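Local coordinates for dihydrocoumarin hydrolase, AncDHCH1 (Pseudomonas sp., PDB 6C2C), which probably hydrolyses the lactone dihydrocoumarin at a two-zinc centre, as a metallo-beta-lactamase-fold enzyme related to methyl-parathion hydrolase, at residues Y20-G25 against G266-A271; A57-K62 against V230-F235; D226-A231 against K257-A262; H281-G286 against R290-N295. One frame throughout, in Å; residues are numbered along the deposited sequence. Where two conformers were deposited one is given.

Contact 1. Residues Y20-G25 against G266-A271; sequences YRMMLG and GYLIGA
Met-22 and Leu-268 reach toward each other, tip to tip, between the two beta sheets of the alpha-beta/beta-alpha sandwich of the metallo-beta-lactamase fold, where edge strand 19-24 faces the other sheet. The terminal methyl CE of Met-22 comes to 3.9 Å from CD1 of Leu-268, and the sulfur SD of Met-22 stays almost as near, at 4.1 Å from the same CD1 of Leu-268. A second neighbour on strand 19-24, Leu-24, brings its own CD1 to 4.3 Å from CD1 of Leu-268, so one leucine methyl receives both side chains. Met-22 and Leu-24 are two residues apart, hence on one side of their strand, while Met-23 between them turns outward.

Even the nearest CA atoms, those of Leu-24 and Leu-268, are 9.6 Å apart, so apolar side chains must fill the gap, and the long methionine suits the wider part of it. Unbranched and apolar, methionine can adjust its end to the leucine.

Each strand is held by its own sheet. Met-22 pairs through its backbone with Val-29, and Leu-268 with Lys-220 and Val-222. Leu-221, on strand 219-223, is touched by both Leu-24 and Leu-268, Ile-279 also packs on Met-22, and His-281 on Leu-268, so the three residues belong to a wider, largely apolar layer. Met-22 spans its share of the distance with CG anti to its backbone N (chi1 -172°) and an extended chi2; only the last torsion bends, at 74°, and swings CE round beside CD1 of Leu-268.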
# COMPACT_ATOMS: atom_id res chain seq x y z
N TYR A 20 1.53 -7.20 -11.47
CA TYR A 20 2.30 -6.56 -12.52
C TYR A 20 3.77 -6.79 -12.22
O TYR A 20 4.26 -6.40 -11.16
CB TYR A 20 1.97 -5.05 -12.61
CG TYR A 20 2.77 -4.44 -13.72
CD1 TYR A 20 2.47 -4.72 -15.04
CD2 TYR A 20 3.89 -3.65 -13.44
CE1 TYR A 20 3.25 -4.24 -16.07
CE2 TYR A 20 4.69 -3.13 -14.46
CZ TYR A 20 4.38 -3.45 -15.78
OH TYR A 20 5.17 -2.93 -16.79
N ARG A 21 4.48 -7.44 -13.15
CA ARG A 21 5.90 -7.76 -12.99
C ARG A 21 6.79 -6.64 -13.51
O ARG A 21 6.57 -6.13 -14.62
CB ARG A 21 6.21 -9.02 -13.80
CG ARG A 21 7.41 -9.80 -13.25
CD ARG A 21 6.94 -10.65 -12.04
NE ARG A 21 6.18 -11.78 -12.58
CZ ARG A 21 5.57 -12.69 -11.84
NH1 ARG A 21 5.63 -12.64 -10.51
NH2 ARG A 21 4.92 -13.67 -12.46
N MET A 22 7.85 -6.34 -12.77
CA MET A 22 8.81 -5.31 -13.17
C MET A 22 10.18 -5.72 -12.67
O MET A 22 10.31 -5.99 -11.48
CB MET A 22 8.39 -3.93 -12.59
CG MET A 22 9.21 -2.78 -13.12
SD MET A 22 8.87 -1.28 -12.21
CE MET A 22 9.72 -1.60 -10.69
N MET A 23 11.20 -5.74 -13.53
CA MET A 23 12.55 -5.95 -13.04
C MET A 23 13.14 -4.66 -12.51
O MET A 23 12.84 -3.55 -12.99
CB MET A 23 13.46 -6.54 -14.13
CG MET A 23 13.06 -7.92 -14.57
SD MET A 23 13.08 -9.14 -13.25
CE MET A 23 14.79 -9.08 -12.68
N LEU A 24 13.94 -4.81 -11.44
CA LEU A 24 14.63 -3.69 -10.79
C LEU A 24 16.06 -4.17 -10.56
O LEU A 24 16.36 -4.82 -9.55
CB LEU A 24 13.91 -3.30 -9.49
CG LEU A 24 14.58 -2.07 -8.84
CD1 LEU A 24 13.97 -0.78 -9.42
CD2 LEU A 24 14.34 -2.05 -7.32
N GLY A 25 16.96 -3.92 -11.54
CA GLY A 25 18.28 -4.52 -11.45
C GLY A 25 18.15 -6.03 -11.45
O GLY A 25 17.45 -6.63 -12.30
N GLY A 266 15.16 11.14 -9.40
CA GLY A 266 14.77 10.48 -10.64
C GLY A 266 14.52 9.00 -10.55
O GLY A 266 14.64 8.31 -11.57
N TYR A 267 14.24 8.49 -9.36
CA TYR A 267 14.00 7.05 -9.16
C TYR A 267 12.51 6.73 -9.08
O TYR A 267 11.65 7.61 -9.08
CB TYR A 267 14.72 6.58 -7.90
CG TYR A 267 14.40 7.41 -6.65
CD1 TYR A 267 13.20 7.20 -5.98
CD2 TYR A 267 15.32 8.34 -6.15
CE1 TYR A 267 12.89 7.92 -4.85
CE2 TYR A 267 15.01 9.08 -4.99
CZ TYR A 267 13.81 8.85 -4.36
OH TYR A 267 13.52 9.55 -3.20
N LEU A 268 12.20 5.42 -9.07
CA LEU A 268 10.80 4.97 -9.06
C LEU A 268 10.24 5.02 -7.66
O LEU A 268 10.96 4.79 -6.69
CB LEU A 268 10.72 3.54 -9.58
CG LEU A 268 10.95 3.44 -11.09
CD1 LEU A 268 11.19 1.95 -11.35
CD2 LEU A 268 9.74 3.93 -11.86
N ILE A 269 8.94 5.29 -7.58
CA ILE A 269 8.18 5.14 -6.34
C ILE A 269 7.05 4.13 -6.60
O ILE A 269 6.62 3.89 -7.75
CB ILE A 269 7.61 6.47 -5.79
CG1 ILE A 269 6.60 7.11 -6.73
CG2 ILE A 269 8.74 7.47 -5.57
CD1 ILE A 269 5.23 6.80 -6.42
N GLY A 270 6.63 3.48 -5.52
CA GLY A 270 5.43 2.67 -5.52
C GLY A 270 4.61 3.06 -4.31
O GLY A 270 5.15 3.21 -3.20
N ALA A 271 3.32 3.22 -4.51
CA ALA A 271 2.49 3.69 -3.40
C ALA A 271 1.18 2.89 -3.33
O ALA A 271 0.55 2.62 -4.35
CB ALA A 271 2.21 5.17 -3.60

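Contact 2. Residues A57-K62 against V230-F235; sequences AKSFLK and VAAVQF
The backbones come together where helix 49-58 ends and the short helix 231-234 begins, with CA of Ser-59 lying 6.2 Å from CA of Ala-232. Phe-60, at positive phi, is the C' residue of a Schellman motif: its N bonds to O of Ala-57, and N of Leu-61 to O of Leu-56. This reversal places Ser-59 and Leu-61 on the side of the other helix and leaves the Phe-60 side chain clear of it. In the other segment Val-230 occupies the N-cap position, its O accepting from N of both Val-233 and Gln-234.

CB of Ala-232 points at the 57-62 segment and touches two of its side chains. It lies 3.8 Å from OG of Ser-59 and, methyl to methyl, 3.9 Å from CD1 of Leu-61. Alanine's small side chain suits a helix approached this closely. Ser-59 carries OG beside its own backbone N (chi1 -70°), and from there the hydroxyl donates to a water 2.6 Å from OG. That water in turn donates to O of Ala-232, 2.8 Å away. A second tie lies next door, where NZ of Lys-58 forms a salt bridge with Asp-236.

The chemistry is thus mixed: a small apolar touch beside a directed water bridge, which satisfies a serine hydroxyl and a helical carbonyl together and joins the two helix ends without direct polar contact at the surface.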
# COMPACT_ATOMS: atom_id res chain seq x y z
N ALA A 57 -12.56 16.65 -11.03
CA ALA A 57 -13.09 16.83 -12.37
C ALA A 57 -11.97 17.06 -13.37
O ALA A 57 -12.03 16.59 -14.52
CB ALA A 57 -14.07 18.00 -12.35
N LYS A 58 -10.93 17.74 -12.96
CA LYS A 58 -9.81 18.00 -13.82
C LYS A 58 -9.15 16.69 -14.33
O LYS A 58 -8.57 16.68 -15.39
CB LYS A 58 -8.82 18.86 -13.10
CG LYS A 58 -7.44 18.93 -13.67
CD LYS A 58 -6.63 20.05 -13.01
CE LYS A 58 -5.16 19.89 -13.29
NZ LYS A 58 -4.29 20.93 -12.66
N SER A 59 -9.26 15.64 -13.54
CA SER A 59 -8.71 14.34 -13.90
C SER A 59 -9.81 13.36 -14.30
O SER A 59 -9.57 12.14 -14.31
CB SER A 59 -7.87 13.76 -12.74
OG SER A 59 -6.66 14.47 -12.55
N PHE A 60 -11.02 13.87 -14.57
CA PHE A 60 -12.15 13.07 -15.07
C PHE A 60 -12.57 12.02 -14.06
O PHE A 60 -12.91 10.89 -14.41
CB PHE A 60 -11.81 12.44 -16.42
CG PHE A 60 -11.22 13.43 -17.37
CD1 PHE A 60 -12.06 14.21 -18.14
CD2 PHE A 60 -9.86 13.65 -17.43
CE1 PHE A 60 -11.56 15.16 -18.99
CE2 PHE A 60 -9.33 14.61 -18.30
CZ PHE A 60 -10.20 15.37 -19.09
N LEU A 61 -12.52 12.41 -12.80
CA LEU A 61 -12.93 11.59 -11.68
C LEU A 61 -14.03 12.30 -10.90
O LEU A 61 -14.25 13.51 -11.02
CB LEU A 61 -11.75 11.28 -10.74
CG LEU A 61 -10.55 10.58 -11.38
CD1 LEU A 61 -9.33 10.63 -10.48
CD2 LEU A 61 -10.91 9.14 -11.75
N LYS A 62 -14.67 11.54 -10.03
CA LYS A 62 -15.69 12.04 -9.14
C LYS A 62 -15.77 11.18 -7.91
O LYS A 62 -15.39 10.04 -7.95
CB LYS A 62 -17.05 12.12 -9.82
CG LYS A 62 -18.06 13.05 -9.13
CD LYS A 62 -19.37 13.07 -9.89
CE LYS A 62 -20.31 14.23 -9.48
NZ LYS A 62 -20.63 14.32 -8.03
N VAL A 230 -4.86 10.39 -2.73
CA VAL A 230 -5.72 10.91 -3.80
C VAL A 230 -4.79 11.60 -4.77
O VAL A 230 -4.50 12.81 -4.65
CB VAL A 230 -6.80 11.85 -3.27
CG1 VAL A 230 -7.71 12.22 -4.45
CG2 VAL A 230 -7.62 11.19 -2.17
N ALA A 231 -4.26 10.83 -5.76
CA ALA A 231 -3.35 11.40 -6.74
C ALA A 231 -3.90 12.69 -7.37
O ALA A 231 -3.14 13.66 -7.53
CB ALA A 231 -3.06 10.39 -7.87
N ALA A 232 -5.19 12.72 -7.67
CA ALA A 232 -5.77 13.84 -8.43
C ALA A 232 -5.83 15.14 -7.64
O ALA A 232 -6.13 16.17 -8.24
CB ALA A 232 -7.19 13.48 -8.91
N VAL A 233 -5.58 15.09 -6.33
CA VAL A 233 -5.49 16.26 -5.44
C VAL A 233 -4.07 16.47 -4.96
O VAL A 233 -3.52 17.59 -5.03
CB VAL A 233 -6.44 16.09 -4.23
CG1 VAL A 233 -6.13 17.17 -3.17
CG2 VAL A 233 -7.92 16.20 -4.61
N GLN A 234 -3.42 15.40 -4.50
CA GLN A 234 -2.24 15.57 -3.68
C GLN A 234 -0.93 15.67 -4.45
O GLN A 234 0.07 16.06 -3.86
CB GLN A 234 -2.16 14.43 -2.65
CG GLN A 234 -3.24 14.55 -1.60
CD GLN A 234 -3.22 13.37 -0.70
OE1 GLN A 234 -3.29 12.25 -1.18
NE2 GLN A 234 -2.99 13.59 0.60
N PHE A 235 -0.90 15.39 -5.77
CA PHE A 235 0.30 15.70 -6.52
C PHE A 235 0.36 17.19 -6.86
O PHE A 235 1.42 17.81 -6.72
CB PHE A 235 0.36 14.85 -7.81
CG PHE A 235 0.81 13.42 -7.61
CD1 PHE A 235 2.03 13.14 -7.05
CD2 PHE A 235 0.03 12.36 -8.10
CE1 PHE A 235 2.48 11.79 -6.90
CE2 PHE A 235 0.50 10.98 -7.93
CZ PHE A 235 1.70 10.74 -7.36
O HOH W 1 -6.74 16.58 -10.96

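Contact 3. Residues D226-A231 against K257-A262; sequences DLIHVA and KAFADA. With ZN (zinc ion), chain D; ZN (zinc ion), chain C.
The ring of Phe-259 meets Ile-228 at its edge: CD1 of Ile-228 lies near the ring plane, 3.6 Å from CZ of Phe-259, and the two side chains cross at about a right angle. Phe-235 is a further aromatic neighbour of this ring, the two planes about 30° apart. Another flat group, the imidazole of His-229, has a zinc-bound water in its plane at the edge, 2.9 Å from NE2.

Ile-228 holds CG1 anti to its backbone N (chi1 -178°), and this direction carries CD1 out to the phenyl edge. One residue earlier, Leu-227 extends CD1 to CB of Ala-258, at 3.4 Å a tighter approach than carbon atoms usually make. Even the small alanine is in tight contact with the leucine, which comes right up to helix 248-265; phenylalanine, at the next position, reaches further, to Ile-228. Both loop residues are buried and apolar, as suits residues packed under the buried face of a helix.

Asp-226, directly before Leu-227, turns the other way into the metal centre. Its OD2 bridges the two zinc ions, 2.2 Å from the zinc of chain D and 2.1 Å from that of chain C, and a water also spans both. His-119, His-121 and His-205 complete the protein ligands of one ion, Asp-123, His-124 and His-273 those of the other. An aspartate bridging two metal ions is a mark of the dinuclear site of the metallo-beta-lactamase superfamily.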
# COMPACT_ATOMS: atom_id res chain seq x y z
N ASP A 226 1.42 4.84 2.59
CA ASP A 226 0.35 5.80 2.48
C ASP A 226 0.73 7.31 2.57
O ASP A 226 0.06 8.08 3.20
CB ASP A 226 -0.73 5.48 3.50
CG ASP A 226 -1.59 4.28 3.13
OD1 ASP A 226 -1.29 3.57 2.27
OD2 ASP A 226 -2.53 4.11 3.82
N LEU A 227 1.87 7.64 2.02
CA LEU A 227 2.20 9.07 1.89
C LEU A 227 1.25 9.79 0.94
O LEU A 227 1.28 11.01 0.88
CB LEU A 227 3.64 9.28 1.43
CG LEU A 227 4.78 8.84 2.35
CD1 LEU A 227 6.14 9.41 1.95
CD2 LEU A 227 4.50 9.06 3.85
N ILE A 228 0.42 9.07 0.16
CA ILE A 228 -0.56 9.72 -0.70
C ILE A 228 -1.82 8.86 -0.74
O ILE A 228 -1.74 7.63 -0.64
CB ILE A 228 0.04 9.98 -2.10
CG1 ILE A 228 -0.94 10.70 -3.05
CG2 ILE A 228 0.46 8.67 -2.71
CD1 ILE A 228 -0.24 11.65 -4.08
N HIS A 229 -3.00 9.51 -0.83
CA HIS A 229 -4.24 8.79 -1.00
C HIS A 229 -5.00 9.16 -2.25
O HIS A 229 -5.77 8.33 -2.75
CB HIS A 229 -5.22 9.00 0.17
CG HIS A 229 -4.76 8.34 1.44
ND1 HIS A 229 -3.73 8.86 2.20
CD2 HIS A 229 -5.17 7.20 2.05
CE1 HIS A 229 -3.54 8.07 3.24
NE2 HIS A 229 -4.41 7.07 3.19
N VAL A 230 -4.86 10.39 -2.73
CA VAL A 230 -5.72 10.91 -3.80
C VAL A 230 -4.79 11.60 -4.77
O VAL A 230 -4.50 12.81 -4.65
CB VAL A 230 -6.80 11.85 -3.27
CG1 VAL A 230 -7.71 12.22 -4.45
CG2 VAL A 230 -7.62 11.19 -2.17
N ALA A 231 -4.26 10.83 -5.76
CA ALA A 231 -3.35 11.40 -6.74
C ALA A 231 -3.90 12.69 -7.37
O ALA A 231 -3.14 13.66 -7.53
CB ALA A 231 -3.06 10.39 -7.87
N LYS A 257 8.58 15.85 1.53
CA LYS A 257 9.98 15.42 1.51
C LYS A 257 10.18 14.30 0.48
O LYS A 257 11.13 14.30 -0.30
CB LYS A 257 10.34 14.95 2.91
CG LYS A 257 11.74 14.55 3.02
CD LYS A 257 12.16 14.27 4.46
CE LYS A 257 13.69 14.11 4.50
NZ LYS A 257 14.27 13.46 3.23
N ALA A 258 9.27 13.31 0.50
CA ALA A 258 9.39 12.17 -0.41
C ALA A 258 9.23 12.59 -1.87
O ALA A 258 9.96 12.09 -2.73
CB ALA A 258 8.31 11.12 -0.05
N PHE A 259 8.27 13.46 -2.16
CA PHE A 259 8.10 13.93 -3.54
C PHE A 259 9.30 14.73 -4.00
O PHE A 259 9.82 14.53 -5.10
CB PHE A 259 6.82 14.78 -3.69
CG PHE A 259 5.51 13.99 -3.57
CD1 PHE A 259 5.54 12.61 -3.38
CD2 PHE A 259 4.27 14.66 -3.59
CE1 PHE A 259 4.34 11.84 -3.27
CE2 PHE A 259 3.07 13.92 -3.49
CZ PHE A 259 3.15 12.50 -3.33
N ALA A 260 9.78 15.64 -3.15
CA ALA A 260 10.96 16.40 -3.52
C ALA A 260 12.17 15.49 -3.74
O ALA A 260 12.90 15.63 -4.74
CB ALA A 260 11.28 17.44 -2.45
N ASP A 261 12.36 14.49 -2.87
CA ASP A 261 13.52 13.61 -3.03
C ASP A 261 13.40 12.77 -4.30
O ASP A 261 14.39 12.53 -4.98
CB ASP A 261 13.68 12.72 -1.78
CG ASP A 261 14.12 13.50 -0.51
OD1 ASP A 261 14.56 14.68 -0.60
OD2 ASP A 261 14.03 12.92 0.59
N ALA A 262 12.18 12.29 -4.62
CA ALA A 262 12.01 11.46 -5.82
C ALA A 262 12.17 12.28 -7.08
O ALA A 262 12.66 11.77 -8.10
CB ALA A 262 10.64 10.78 -5.82
ZN ZN D . -3.28 4.03 5.87
ZN ZN C . -3.79 2.43 3.38
O HOH W 2 -4.42 2.74 5.11
O HOH W 3 -4.97 5.41 5.44

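Contact 4. Residues H281-G286 against R290-N295; sequences HIRADG and RFVPVN
The antiparallel beta hairpin of strands 279-285 and 288-293 brings His-281 opposite Val-292 and Arg-283 opposite Arg-290. Each is a hydrogen-bonded pair with two backbone bonds. N of Val-292 lies 2.8 Å from O of His-281, and the reverse bond, from N of His-281 to O of Val-292, is 2.9 Å long. Between them, Ile-282 and Phe-291 form a non-hydrogen-bonded pair. Their side chains take the opposite face, where CG1 of Ile-282 lies at the ring edge, 4.3 Å from CD1 of Phe-291.

On the face of His-281 and Val-292, the two arginines lie side by side and point the same way. NH1 of Arg-283 stands over the centre of the Arg-290 guanidinium, 3.1 Å from CZ of Arg-290, with the planes 49° apart. Arg-283 gets there with CG placed between its backbone N and carbonyl carbon (chi1 87°) and a further bend at chi3. All the facing nitrogens are donors, so the like charges probably repel, at a cost that solvent around this exposed face would ease.

The hairpin closes one edge of a seven-stranded mixed sheet, strand 288-293 being outermost within the chain. Its inner face is apolar: Ile-282 and Phe-291 both rest on Ile-269, and the ring of Phe-291 meets that of Phe-235, the planes about 10° apart. A water 2.8 Å from ND1 of His-281, in the imidazole plane, also donates to O of Val-292.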
# COMPACT_ATOMS: atom_id res chain seq x y z
N HIS A 281 7.57 7.40 -11.85
CA HIS A 281 8.48 8.47 -11.50
C HIS A 281 7.68 9.71 -11.11
O HIS A 281 6.45 9.81 -11.32
CB HIS A 281 9.39 8.80 -12.68
CG HIS A 281 10.41 7.75 -12.97
ND1 HIS A 281 10.23 6.72 -13.88
CD2 HIS A 281 11.68 7.62 -12.50
CE1 HIS A 281 11.31 5.99 -13.92
NE2 HIS A 281 12.20 6.51 -13.09
N ILE A 282 8.40 10.65 -10.50
CA ILE A 282 7.84 11.94 -10.09
C ILE A 282 8.72 13.05 -10.64
O ILE A 282 9.95 12.98 -10.57
CB ILE A 282 7.74 12.00 -8.55
CG1 ILE A 282 6.63 11.07 -8.09
CG2 ILE A 282 7.37 13.39 -8.09
CD1 ILE A 282 6.38 11.14 -6.53
N ARG A 283 8.10 14.05 -11.26
CA ARG A 283 8.89 15.23 -11.62
C ARG A 283 8.20 16.46 -11.03
O ARG A 283 6.97 16.48 -10.83
CB ARG A 283 9.11 15.34 -13.14
CG ARG A 283 8.05 16.05 -13.93
CD ARG A 283 8.57 16.33 -15.38
NE ARG A 283 8.44 15.11 -16.17
CZ ARG A 283 7.67 14.98 -17.25
NH1 ARG A 283 6.99 16.01 -17.74
NH2 ARG A 283 7.60 13.80 -17.85
N ALA A 284 9.02 17.47 -10.72
CA ALA A 284 8.48 18.75 -10.27
C ALA A 284 7.60 19.37 -11.34
O ALA A 284 7.82 19.21 -12.55
CB ALA A 284 9.63 19.69 -9.89
N ASP A 285 6.55 20.06 -10.91
CA ASP A 285 5.62 20.68 -11.85
C ASP A 285 5.10 21.94 -11.16
O ASP A 285 4.07 21.92 -10.47
CB ASP A 285 4.50 19.76 -12.28
CG ASP A 285 3.62 20.37 -13.37
OD1 ASP A 285 3.84 21.57 -13.68
OD2 ASP A 285 2.75 19.64 -13.92
N GLY A 286 5.82 23.04 -11.34
CA GLY A 286 5.41 24.27 -10.70
C GLY A 286 5.44 24.11 -9.20
O GLY A 286 6.44 23.68 -8.61
N ARG A 290 4.18 15.98 -10.81
CA ARG A 290 3.53 15.22 -11.85
C ARG A 290 3.97 13.76 -11.72
O ARG A 290 5.12 13.53 -11.60
CB ARG A 290 3.94 15.76 -13.22
CG ARG A 290 3.45 15.00 -14.41
CD ARG A 290 3.46 15.80 -15.71
NE ARG A 290 3.81 14.97 -16.85
CZ ARG A 290 4.02 15.41 -18.09
NH1 ARG A 290 4.38 14.58 -19.05
NH2 ARG A 290 3.90 16.70 -18.34
N PHE A 291 3.03 12.82 -11.70
CA PHE A 291 3.35 11.39 -11.67
C PHE A 291 3.48 10.87 -13.11
O PHE A 291 2.66 11.21 -13.97
CB PHE A 291 2.27 10.64 -10.91
CG PHE A 291 2.54 9.19 -10.73
CD1 PHE A 291 3.56 8.72 -9.93
CD2 PHE A 291 1.68 8.29 -11.33
CE1 PHE A 291 3.74 7.31 -9.77
CE2 PHE A 291 1.84 6.91 -11.17
CZ PHE A 291 2.86 6.42 -10.36
N VAL A 292 4.51 10.08 -13.34
CA VAL A 292 4.77 9.48 -14.65
C VAL A 292 4.76 7.96 -14.47
O VAL A 292 5.75 7.37 -14.06
CB VAL A 292 6.13 9.95 -15.20
CG1 VAL A 292 6.39 9.37 -16.58
CG2 VAL A 292 6.20 11.52 -15.19
N PRO A 293 3.62 7.30 -14.75
CA PRO A 293 3.51 5.85 -14.56
C PRO A 293 4.55 5.13 -15.39
O PRO A 293 4.93 5.59 -16.47
CB PRO A 293 2.09 5.53 -15.07
CG PRO A 293 1.30 6.83 -14.95
CD PRO A 293 2.35 7.93 -15.18
N VAL A 294 5.00 3.97 -14.89
CA VAL A 294 5.93 3.15 -15.67
C VAL A 294 5.31 2.70 -16.99
O VAL A 294 4.12 2.39 -17.10
CB VAL A 294 6.42 1.91 -14.89
CG1 VAL A 294 7.41 2.34 -13.82
CG2 VAL A 294 5.27 1.06 -14.33
N ASN A 295 6.17 2.61 -17.98
CA ASN A 295 5.83 2.07 -19.29
C ASN A 295 5.52 0.58 -19.17
O ASN A 295 6.25 -0.18 -18.51
CB ASN A 295 7.04 2.29 -20.22
CG ASN A 295 6.74 2.02 -21.68
OD1 ASN A 295 5.80 2.60 -22.24
ND2 ASN A 295 7.54 1.14 -22.32
O HOH W 4 7.94 6.19 -15.31

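Overall arrangement
Contact 3 is the buried one and contact 1 partly so, and both rely on apolar side chains; at the surface, contact 2 adds a water bridge, contact 4 paired strands and a water. The 268-270 strand of contact 1 and the hairpin of contact 4 lie in one sheet, while strand 19-24 belongs to the other; helix 248-265 of contact 3 leads straight into strand 268-270. Contacts 2 and 3 share Val-230 and Ala-231. Phe-235, Phe-259 and Ile-282 meet where contacts 2, 3 and 4 converge, and Gln-234 OE1 probably bonds to His-229 N. Contacts 1 and 2 do not touch, their centres being about 23 Å apart.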